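Local atomic coordinates of beta-galactosidase (Geobacillus stearothermophilus, PDB entry 4OIF), a protein that probably hydrolyses terminal non-reducing beta-D-galactose residues of beta-D-galactosides and carries a bound zinc ion. Residues G160-C165 with R226-Q231. Residues are numbered along the deposited sequence; the frame is centred on the assembly and turned at random.
With ZN (zinc ion), chain D.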
ATOM      1  N   GLY A 160      10.835  22.421   6.055  1.00 14.66           N
ATOM      2  CA  GLY A 160      10.646  21.258   5.217  1.00 12.00           C
ATOM      3  C   GLY A 160       9.395  21.324   4.376  1.00 17.64           C
ATOM      4  O   GLY A 160       8.426  22.008   4.722  1.00 16.49           O
ATOM      5  N   GLY A 161       9.421  20.604   3.257  1.00 16.97           N
ATOM      6  CA  GLY A 161       8.297  20.580   2.344  1.00 13.28           C
ATOM      7  C   GLY A 161       8.503  21.505   1.159  1.00 20.20           C
ATOM      8  O   GLY A 161       9.450  22.300   1.116  1.00 15.63           O
ATOM      9  N   GLU A 162       7.603  21.415   0.191  1.00 14.81           N
ATOM     10  CA  GLU A 162       7.729  22.241  -0.995  1.00 14.69           C
ATOM     11  C   GLU A 162       6.378  22.782  -1.426  1.00 10.91           C
ATOM     12  O   GLU A 162       5.333  22.371  -0.916  1.00  9.87           O
ATOM     13  CB  GLU A 162       8.381  21.441  -2.122  1.00 13.13           C
ATOM     14  CG  GLU A 162       7.810  20.043  -2.306  1.00 16.49           C
ATOM     15  CD  GLU A 162       8.695  19.170  -3.183  1.00 26.59           C
ATOM     16  OE1 GLU A 162       9.817  18.821  -2.745  1.00 23.54           O
ATOM     17  OE2 GLU A 162       8.269  18.833  -4.310  1.00 19.29           O
ATOM     18  N   CYS A 163       6.408  23.734  -2.345  1.00 12.54           N
ATOM     19  CA  CYS A 163       5.188  24.285  -2.902  1.00 12.84           C
ATOM     20  C   CYS A 163       5.339  24.418  -4.415  1.00 12.67           C
ATOM     21  O   CYS A 163       6.421  24.734  -4.911  1.00  7.64           O
ATOM     22  CB  CYS A 163       4.847  25.636  -2.264  1.00  7.71           C
ATOM     23  SG  CYS A 163       3.298  26.335  -2.872  1.00  9.49           S
ATOM     24  N   HIS A 164       4.244  24.166  -5.130  1.00 11.51           N
ATOM     25  CA  HIS A 164       4.244  24.098  -6.584  1.00  9.13           C
ATOM     26  C   HIS A 164       3.278  25.091  -7.210  1.00  8.11           C
ATOM     27  O   HIS A 164       2.927  24.956  -8.377  1.00  7.26           O
ATOM     28  CB  HIS A 164       3.872  22.693  -7.051  1.00  6.57           C
ATOM     29  CG  HIS A 164       4.806  21.628  -6.581  1.00 10.43           C
ATOM     30  ND1 HIS A 164       5.778  21.083  -7.393  1.00 14.70           N
ATOM     31  CD2 HIS A 164       4.904  20.988  -5.393  1.00 10.32           C
ATOM     32  CE1 HIS A 164       6.444  20.164  -6.720  1.00  7.51           C
ATOM     33  NE2 HIS A 164       5.929  20.083  -5.505  1.00  8.43           N
ATOM     34  N   CYS A 165       2.833  26.071  -6.433  1.00  8.42           N
ATOM     35  CA  CYS A 165       1.919  27.083  -6.943  1.00  7.10           C
ATOM     36  C   CYS A 165       2.582  27.898  -8.049  1.00 10.80           C
ATOM     37  O   CYS A 165       3.784  27.746  -8.305  1.00  8.61           O
ATOM     38  CB  CYS A 165       1.447  28.000  -5.811  1.00  8.85           C
ATOM     39  SG  CYS A 165       2.639  29.203  -5.251  1.00  9.74           S
ATOM     40  N   ARG A 226      17.120  21.130  -5.400  1.00  6.01           N
ATOM     41  CA  ARG A 226      18.062  22.212  -5.126  1.00  7.06           C
ATOM     42  C   ARG A 226      17.325  23.537  -4.942  1.00  8.52           C
ATOM     43  O   ARG A 226      17.627  24.302  -4.038  1.00  7.78           O
ATOM     44  CB  ARG A 226      19.093  22.347  -6.244  1.00  9.30           C
ATOM     45  CG  ARG A 226      20.104  21.219  -6.335  1.00  5.74           C
ATOM     46  CD  ARG A 226      20.868  21.283  -7.652  1.00  6.23           C
ATOM     47  NE  ARG A 226      22.032  20.405  -7.661  1.00  7.92           N
ATOM     48  CZ  ARG A 226      22.425  19.685  -8.709  1.00 15.96           C
ATOM     49  NH1 ARG A 226      21.742  19.724  -9.849  1.00  8.46           N
ATOM     50  NH2 ARG A 226      23.503  18.914  -8.618  1.00 13.27           N
ATOM     51  N   PHE A 227      16.348  23.799  -5.794  1.00  9.22           N
ATOM     52  CA  PHE A 227      15.589  25.031  -5.692  1.00  7.80           C
ATOM     53  C   PHE A 227      14.779  25.056  -4.416  1.00  7.99           C
ATOM     54  O   PHE A 227      14.597  26.098  -3.833  1.00  8.97           O
ATOM     55  CB  PHE A 227      14.653  25.226  -6.880  1.00  8.14           C
ATOM     56  CG  PHE A 227      13.581  26.255  -6.628  1.00  9.39           C
ATOM     57  CD1 PHE A 227      13.862  27.602  -6.730  1.00  8.27           C
ATOM     58  CD2 PHE A 227      12.305  25.873  -6.265  1.00  5.86           C
ATOM     59  CE1 PHE A 227      12.882  28.552  -6.487  1.00 13.31           C
ATOM     60  CE2 PHE A 227      11.330  26.813  -6.018  1.00  7.75           C
ATOM     61  CZ  PHE A 227      11.615  28.155  -6.135  1.00  7.94           C
ATOM     62  N   VAL A 228      14.272  23.910  -3.998  1.00  6.44           N
ATOM     63  CA  VAL A 228      13.498  23.837  -2.773  1.00  5.57           C
ATOM     64  C   VAL A 228      14.392  24.240  -1.601  1.00  8.24           C
ATOM     65  O   VAL A 228      13.995  25.062  -0.736  1.00  8.19           O
ATOM     66  CB  VAL A 228      12.910  22.422  -2.566  1.00  8.11           C
ATOM     67  CG1 VAL A 228      12.395  22.256  -1.134  1.00  4.50           C
ATOM     68  CG2 VAL A 228      11.810  22.156  -3.602  1.00  4.20           C
ATOM     69  N   THR A 229      15.607  23.691  -1.588  1.00  2.88           N
ATOM     70  CA  THR A 229      16.576  24.104  -0.577  1.00  5.66           C
ATOM     71  C   THR A 229      16.866  25.616  -0.618  1.00  6.93           C
ATOM     72  O   THR A 229      16.738  26.312   0.400  1.00  4.65           O
ATOM     73  CB  THR A 229      17.900  23.336  -0.723  1.00 13.31           C
ATOM     74  OG1 THR A 229      17.714  22.002  -0.243  1.00  7.26           O
ATOM     75  CG2 THR A 229      19.008  24.005   0.096  1.00  4.57           C
ATOM     76  N   ASP A 230      17.221  26.120  -1.796  1.00  3.32           N
ATOM     77  CA  ASP A 230      17.546  27.532  -1.949  1.00  4.40           C
ATOM     78  C   ASP A 230      16.399  28.453  -1.545  1.00  8.87           C
ATOM     79  O   ASP A 230      16.611  29.447  -0.876  1.00 12.33           O
ATOM     80  CB  ASP A 230      17.959  27.837  -3.385  1.00  7.53           C
ATOM     81  CG  ASP A 230      19.406  27.471  -3.665  1.00 14.28           C
ATOM     82  OD1 ASP A 230      20.132  27.148  -2.702  1.00 17.98           O
ATOM     83  OD2 ASP A 230      19.818  27.509  -4.846  1.00 14.54           O
ATOM     84  N   GLN A 231      15.184  28.121  -1.943  1.00  7.54           N
ATOM     85  CA  GLN A 231      14.056  28.966  -1.662  1.00  9.95           C
ATOM     86  C   GLN A 231      13.703  28.923  -0.174  1.00  8.58           C
ATOM     87  O   GLN A 231      13.296  29.950   0.413  1.00  6.41           O
ATOM     88  CB  GLN A 231      12.862  28.560  -2.544  1.00  7.17           C
ATOM     89  CG  GLN A 231      11.708  29.559  -2.524  1.00  8.07           C
ATOM     90  CD  GLN A 231      11.976  30.870  -3.214  1.00 11.74           C
ATOM     91  OE1 GLN A 231      13.072  31.421  -3.148  1.00 21.30           O
ATOM     92  NE2 GLN A 231      10.951  31.395  -3.879  1.00 11.57           N
TER
HETATM   93 ZN    ZN D 701       4.193  28.462  -3.609  1.00 13.00          ZN
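Glu162 and Val228 mark the closest backbone approach, CA to CA 6.2 Å, where the irregular chain of 160-165 passes one turn of helix 218-246. No hydrogen bond joins the two segments, and within 4.5 Å the helix is represented by the two methyl groups of Val228. CG2 meets the aliphatic start of Glu162, lying 3.8 Å from its CB, while CG1 comes to 3.7 Å from the carbonyl O of Gly161. The two side chains cross at about a right angle, and Val228 CG2 also comes to 4.0 Å from Glu162 OE1. With CG lodged between the backbone N and the carbonyl carbon (chi1 46°) and the chain then extended, the Glu162 carboxylate is delivered to Trp224, one turn before Val228 on helix 218-246, whose NE1 hydrogen-bonds OE2. His164 NE2 adds a weak, bent bond to Glu162 OE2 at 2.9 Å, and its ND1 is held by Ser208. The backbone angles of Gly161 would press any side chain against the carbonyl O of Gly160, and by themselves call for glycine. Past the touching residues the loop turns to the metal: Cys163 SG and Cys165 SG each lie 2.4 Å from the zinc ion, and Cys123 and Cys168 complete the set. Cys165 is also the N-cap of helix 166-179, and its backbone N points a weak N-H...S bond at Cys163 SG. The contact thus illustrates how a loop following a strand of the TIM barrel in a GH42 beta-galactosidase packs against helix 218-246, which leads into the adjacent parallel strand 252-259, beside a four-cysteine zinc site.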